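Local structure of probable TonB-dependent siderophore receptor PiuA (Acinetobacter baumannii, 5FP1) at residues 68-73 with 85-90; 586-591 with 624-629. The protein probably takes up iron across the bacterial outer membrane by binding iron-chelating siderophores, and may bind ferric enterobactin with micromolar affinity. All blocks are in the same frame, centred on the assembly; numbering follows the deposited sequence.

Contact 1 of 2, residues 68-73 with 85-90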
loop_
_atom_site.group_PDB
_atom_site.type_symbol
_atom_site.label_atom_id
_atom_site.label_comp_id
_atom_site.label_asym_id
_atom_site.label_seq_id
_atom_site.Cartn_x
_atom_site.Cartn_y
_atom_site.Cartn_z
ATOM N N PRO A 68 1.864 -11.439 -5.793
ATOM C CA PRO A 68 2.090 -12.382 -4.701
ATOM C C PRO A 68 3.117 -11.883 -3.709
ATOM O O PRO A 68 4.122 -11.264 -4.084
ATOM C CB PRO A 68 2.627 -13.637 -5.408
ATOM C CG PRO A 68 3.121 -13.186 -6.734
ATOM C CD PRO A 68 2.415 -11.905 -7.082
ATOM N N GLY A 69 2.878 -12.179 -2.449
ATOM C CA GLY A 69 3.830 -11.861 -1.397
ATOM C C GLY A 69 3.665 -10.448 -0.845
ATOM O O GLY A 69 4.370 -10.076 0.087
ATOM N N ILE A 70 2.764 -9.651 -1.412
ATOM C CA ILE A 70 2.478 -8.345 -0.812
ATOM C C ILE A 70 1.416 -8.722 0.200
ATOM O O ILE A 70 0.401 -9.307 -0.154
ATOM C CB ILE A 70 1.947 -7.311 -1.807
ATOM C CG1 ILE A 70 2.919 -7.121 -2.968
ATOM C CG2 ILE A 70 1.685 -5.983 -1.115
ATOM C CD1 ILE A 70 4.358 -7.027 -2.564
ATOM N N THR A 71 1.708 -8.537 1.473
ATOM C CA THR A 71 0.736 -8.855 2.487
ATOM C C THR A 71 0.241 -7.534 3.074
ATOM O O THR A 71 0.993 -6.573 3.172
ATOM C CB THR A 71 1.406 -9.752 3.549
ATOM O OG1 THR A 71 1.915 -10.948 2.904
ATOM C CG2 THR A 71 0.444 -10.150 4.612
ATOM N N LEU A 72 -1.015 -7.506 3.488
ATOM C CA LEU A 72 -1.631 -6.313 4.065
ATOM C C LEU A 72 -1.644 -6.372 5.586
ATOM O O LEU A 72 -1.936 -7.415 6.187
ATOM C CB LEU A 72 -3.069 -6.162 3.609
ATOM C CG LEU A 72 -3.277 -6.118 2.115
ATOM C CD1 LEU A 72 -4.759 -6.037 1.755
ATOM C CD2 LEU A 72 -2.477 -4.961 1.543
ATOM N N GLY A 73 -1.291 -5.253 6.197
ATOM C CA GLY A 73 -1.292 -5.136 7.651
ATOM C C GLY A 73 -2.549 -4.464 8.152
ATOM O O GLY A 73 -3.288 -3.788 7.389
ATOM N N PRO A 85 0.805 -1.937 3.190
ATOM C CA PRO A 85 1.367 -3.058 2.427
ATOM C C PRO A 85 2.756 -3.436 2.913
ATOM O O PRO A 85 3.614 -2.566 3.089
ATOM C CB PRO A 85 1.451 -2.525 1.009
ATOM C CG PRO A 85 0.737 -1.196 1.020
ATOM C CD PRO A 85 0.818 -0.693 2.422
ATOM N N PHE A 86 2.980 -4.739 3.069
ATOM C CA PHE A 86 4.296 -5.284 3.329
ATOM C C PHE A 86 4.890 -5.855 2.034
ATOM O O PHE A 86 4.206 -6.587 1.305
ATOM C CB PHE A 86 4.187 -6.369 4.414
ATOM C CG PHE A 86 4.047 -5.817 5.779
ATOM C CD1 PHE A 86 2.851 -5.228 6.191
ATOM C CD2 PHE A 86 5.113 -5.840 6.660
ATOM C CE1 PHE A 86 2.724 -4.696 7.467
ATOM C CE2 PHE A 86 4.984 -5.327 7.945
ATOM C CZ PHE A 86 3.792 -4.755 8.348
ATOM N N ILE A 87 6.130 -5.483 1.746
ATOM C CA ILE A 87 6.832 -5.927 0.562
ATOM C C ILE A 87 8.110 -6.618 1.014
ATOM O O ILE A 87 8.925 -6.053 1.781
ATOM C CB ILE A 87 7.160 -4.768 -0.385
ATOM C CG1 ILE A 87 5.889 -3.983 -0.730
ATOM C CG2 ILE A 87 7.778 -5.278 -1.669
ATOM C CD1 ILE A 87 6.192 -2.714 -1.508
ATOM N N ARG A 88 8.255 -7.860 0.579
ATOM C CA ARG A 88 9.350 -8.731 1.027
ATOM C C ARG A 88 9.548 -8.710 2.547
ATOM O O ARG A 88 10.678 -8.741 3.039
ATOM C CB ARG A 88 10.651 -8.358 0.310
ATOM C CG ARG A 88 10.643 -8.636 -1.188
ATOM C CD ARG A 88 12.024 -8.353 -1.802
ATOM N NE ARG A 88 12.050 -8.656 -3.235
ATOM C CZ ARG A 88 13.100 -8.476 -4.029
ATOM N NH1 ARG A 88 14.226 -7.979 -3.558
ATOM N NH2 ARG A 88 13.002 -8.759 -5.308
ATOM N N GLY A 89 8.449 -8.688 3.302
ATOM C CA GLY A 89 8.539 -8.739 4.751
ATOM C C GLY A 89 8.618 -7.411 5.487
ATOM O O GLY A 89 8.654 -7.384 6.730
ATOM N N TYR A 90 8.693 -6.305 4.743
ATOM C CA TYR A 90 8.936 -4.996 5.351
ATOM C C TYR A 90 7.845 -3.988 4.997
ATOM O O TYR A 90 7.435 -3.860 3.831
ATOM C CB TYR A 90 10.334 -4.463 4.976
ATOM C CG TYR A 90 11.442 -5.391 5.493
ATOM C CD1 TYR A 90 11.793 -5.397 6.833
ATOM C CD2 TYR A 90 12.069 -6.304 4.656
ATOM C CE1 TYR A 90 12.750 -6.273 7.331
ATOM C CE2 TYR A 90 13.026 -7.183 5.143
ATOM C CZ TYR A 90 13.386 -7.146 6.472
ATOM O OH TYR A 90 14.314 -8.042 6.986
HETATM O O HOH W 1 5.612 -9.338 2.827
HETATM O O HOH W 2 6.893 -9.652 -1.178
#
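Ile70 lies against the strand 85-87. CB is already near the carbonyl of Phe86. CG2, anti to the backbone N, reaches that same oxygen and then Pro85, where its distance to Pro85 CB is 4.1 Å. The other branch, with CG1 beside the backbone N (chi1 -57°), carries CD1 alongside Ile87, with Ile70 CD1 3.9 Å from Ile87 CG1; the two isoleucines point the same way. Phe86 O, which Ile70 packs against, takes the Thr71 N-H at 3.2 Å, bent to 145°, and also the CA-H of Ile70, CA to O 3.2 Å. The return bond, Phe86 N to Thr71 O at 2.7 Å, is far straighter at 169°. On the other face of the pair, the Phe86 ring sets CE1 4.0 Å from Gly73 CA. Where the strands diverge, water takes over: Gly69 O accepts from two waters, one held by Gly89 N and the other, more weakly bound to Gly69 O, by Arg88 N in the type I' turn 87-90. Arg88 NH2 forms salt bridges with Glu524 and Glu571 of the barrel wall. Two direct backbone bonds and two water bridges to the turn imply a short edge pairing in the plug's three-stranded sheet, extended by bound water.

Contact 2 of 2, residues 586-591 with 624-629. With C8E ((hydroxyethyloxy)tri(ethyloxy)octane), chain I.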
loop_
_atom_site.group_PDB
_atom_site.type_symbol
_atom_site.label_atom_id
_atom_site.label_comp_id
_atom_site.label_asym_id
_atom_site.label_seq_id
_atom_site.Cartn_x
_atom_site.Cartn_y
_atom_site.Cartn_z
ATOM N N ALA A 586 0.997 -13.526 -14.332
ATOM C CA ALA A 586 1.216 -14.533 -13.326
ATOM C C ALA A 586 2.457 -14.248 -12.533
ATOM O O ALA A 586 3.406 -13.628 -13.028
ATOM C CB ALA A 586 1.325 -15.912 -13.945
ATOM N N GLY A 587 2.452 -14.729 -11.302
ATOM C CA GLY A 587 3.594 -14.561 -10.419
ATOM C C GLY A 587 3.731 -15.626 -9.374
ATOM O O GLY A 587 2.755 -16.209 -8.938
ATOM N N TYR A 588 4.960 -15.865 -8.936
ATOM C CA TYR A 588 5.208 -16.788 -7.858
ATOM C C TYR A 588 6.285 -16.228 -6.957
ATOM O O TYR A 588 7.214 -15.548 -7.422
ATOM C CB TYR A 588 5.653 -18.158 -8.406
ATOM C CG TYR A 588 6.174 -19.058 -7.331
ATOM C CD1 TYR A 588 5.310 -19.803 -6.548
ATOM C CD2 TYR A 588 7.526 -19.138 -7.065
ATOM C CE1 TYR A 588 5.783 -20.604 -5.536
ATOM C CE2 TYR A 588 7.998 -19.931 -6.051
ATOM C CZ TYR A 588 7.128 -20.670 -5.304
ATOM O OH TYR A 588 7.608 -21.443 -4.279
ATOM N N THR A 589 6.219 -16.543 -5.672
ATOM C CA THR A 589 7.298 -16.135 -4.777
ATOM C C THR A 589 7.492 -17.120 -3.650
ATOM O O THR A 589 6.528 -17.701 -3.149
ATOM C CB THR A 589 7.081 -14.682 -4.234
ATOM O OG1 THR A 589 8.261 -14.236 -3.547
ATOM C CG2 THR A 589 5.876 -14.592 -3.303
ATOM N N TYR A 590 8.756 -17.338 -3.306
ATOM C CA TYR A 590 9.149 -18.098 -2.145
ATOM C C TYR A 590 9.945 -17.173 -1.236
ATOM O O TYR A 590 10.888 -16.508 -1.672
ATOM C CB TYR A 590 9.988 -19.325 -2.554
ATOM C CG TYR A 590 10.248 -20.232 -1.391
ATOM C CD1 TYR A 590 11.246 -19.959 -0.480
ATOM C CD2 TYR A 590 9.452 -21.350 -1.174
ATOM C CE1 TYR A 590 11.444 -20.773 0.627
ATOM C CE2 TYR A 590 9.648 -22.162 -0.090
ATOM C CZ TYR A 590 10.648 -21.875 0.803
ATOM O OH TYR A 590 10.832 -22.711 1.878
ATOM N N LEU A 591 9.540 -17.083 0.028
ATOM C CA LEU A 591 10.141 -16.129 0.935
ATOM C C LEU A 591 10.501 -16.792 2.245
ATOM O O LEU A 591 9.634 -17.082 3.077
ATOM C CB LEU A 591 9.185 -14.951 1.196
ATOM C CG LEU A 591 8.758 -14.155 -0.023
ATOM C CD1 LEU A 591 7.577 -13.245 0.304
ATOM C CD2 LEU A 591 9.922 -13.331 -0.517
ATOM N N GLN A 624 5.322 -19.009 0.824
ATOM C CA GLN A 624 5.028 -19.111 -0.614
ATOM C C GLN A 624 3.766 -18.346 -0.915
ATOM O O GLN A 624 2.857 -18.303 -0.079
ATOM C CB GLN A 624 4.782 -20.565 -1.046
ATOM C CG GLN A 624 5.987 -21.461 -0.954
ATOM C CD GLN A 624 5.748 -22.765 -1.686
ATOM O OE1 GLN A 624 5.961 -22.858 -2.892
ATOM N NE2 GLN A 624 5.274 -23.768 -0.961
ATOM N N ALA A 625 3.699 -17.789 -2.120
ATOM C CA ALA A 625 2.485 -17.205 -2.645
ATOM C C ALA A 625 2.506 -17.199 -4.186
ATOM O O ALA A 625 3.575 -17.221 -4.797
ATOM C CB ALA A 625 2.311 -15.795 -2.095
ATOM N N ALA A 626 1.334 -17.158 -4.810
ATOM C CA ALA A 626 1.256 -17.149 -6.274
ATOM C C ALA A 626 -0.044 -16.559 -6.744
ATOM O O ALA A 626 -1.058 -16.664 -6.054
ATOM C CB ALA A 626 1.421 -18.558 -6.834
ATOM N N THR A 627 -0.019 -15.900 -7.904
ATOM C CA THR A 627 -1.228 -15.375 -8.480
ATOM C C THR A 627 -1.220 -15.650 -9.976
ATOM O O THR A 627 -0.158 -15.741 -10.637
ATOM C CB THR A 627 -1.429 -13.861 -8.273
ATOM O OG1 THR A 627 -0.462 -13.139 -9.035
ATOM C CG2 THR A 627 -1.320 -13.440 -6.765
ATOM N N LEU A 628 -2.418 -15.745 -10.498
ATOM C CA LEU A 628 -2.620 -15.996 -11.940
ATOM C C LEU A 628 -3.886 -15.301 -12.385
ATOM O O LEU A 628 -4.940 -15.435 -11.742
ATOM C CB LEU A 628 -2.693 -17.491 -12.200
ATOM C CG LEU A 628 -3.201 -17.915 -13.591
ATOM C CD1 LEU A 628 -2.164 -17.587 -14.623
ATOM C CD2 LEU A 628 -3.492 -19.407 -13.605
ATOM N N TRP A 629 -3.768 -14.537 -13.471
ATOM C CA TRP A 629 -4.914 -14.014 -14.190
ATOM C C TRP A 629 -4.712 -14.335 -15.659
ATOM O O TRP A 629 -3.665 -14.023 -16.215
ATOM C CB TRP A 629 -5.030 -12.514 -14.028
ATOM C CG TRP A 629 -6.195 -11.971 -14.752
ATOM C CD1 TRP A 629 -6.186 -11.266 -15.908
ATOM C CD2 TRP A 629 -7.569 -12.126 -14.385
ATOM N NE1 TRP A 629 -7.467 -10.965 -16.294
ATOM C CE2 TRP A 629 -8.338 -11.481 -15.373
ATOM C CE3 TRP A 629 -8.225 -12.755 -13.319
ATOM C CZ2 TRP A 629 -9.731 -11.448 -15.333
ATOM C CZ3 TRP A 629 -9.613 -12.714 -13.275
ATOM C CH2 TRP A 629 -10.351 -12.066 -14.283
HETATM C C1 C8E I . 2.348 -21.794 -9.063
HETATM C C2 C8E I . 2.405 -23.035 -8.195
HETATM C C3 C8E I . 1.770 -22.822 -6.824
HETATM C C4 C8E I . 2.681 -23.377 -5.732
HETATM C C5 C8E I . 1.922 -23.762 -4.465
HETATM C C6 C8E I . 2.554 -25.013 -3.866
HETATM C C7 C8E I . 2.051 -25.318 -2.462
HETATM C C8 C8E I . 3.021 -26.262 -1.762
HETATM O O9 C8E I . 2.735 -26.280 -0.368
#
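Tyr588 and Gln624 meet through one short hydrogen bond, Tyr588 OH donating to Gln624 OE1 at 2.6 Å. The acceptor lies in the plane of the phenol ring, at its edge, while the hydroxyl stands 20° out of the amide's carbonyl plane; ring and amide are turned 80° apart. Tyr588 CG is anti to its backbone N (chi1 169°), which leans the ring toward the neighbouring strand and puts Ala626 CB at its edge, 4.1 Å from Tyr588 CD1. Next to it, Tyr590, whose ring has Tyr588 OH at its edge, brings CD2 3.5 Å from Gln624 CG. The amide nitrogen meets the detergent C8E, Gln624 NE2 to C8E C8 being 3.5 Å. Further along this face, Ala586 CB touches Leu628 CD1 at 3.9 Å.

Backbone pairing positions these groups. Gly587 with Thr627 and Thr589 with Ala625 each form two bonds, such as Gly587 N to Thr627 O at 2.9 Å, and the strand axes run antiparallel, 4.7 Å apart. On the opposite face Thr589 CG2 packs on Ala625 CB at 4.0 Å, whereas the threonine hydroxyls bond elsewhere, Thr589 OG1 with Phe570 O and Thr627 OG1 with Thr66 O of the plug. An aromatic, detergent-contacting outer face backed by a plug-facing inner one is characteristic of the transmembrane beta-barrel of TonB-dependent receptors.

In the fold
Contact 1 belongs to the plug and contact 2 to the barrel wall around it; their centres are 13 Å apart. Both are antiparallel pairs and partly buried, but contact 1 lies about 9 Å from the centre of the chain and contact 2 about 18 Å. Their pairing differs too: two backbone bonds supplemented by water in the short plug strands, four in the long wall strands, with a larger buried surface (446 against 301 Å²). They meet directly where the plug abuts the wall: Pro68 CG is 3.6 Å from Gly587 C, and Gly69 N is 3.7 Å from Ala625 CB. Thus Pro68 and Gly69 pack on the inner face of 586-591 and 624-629, while detergent touches the outer.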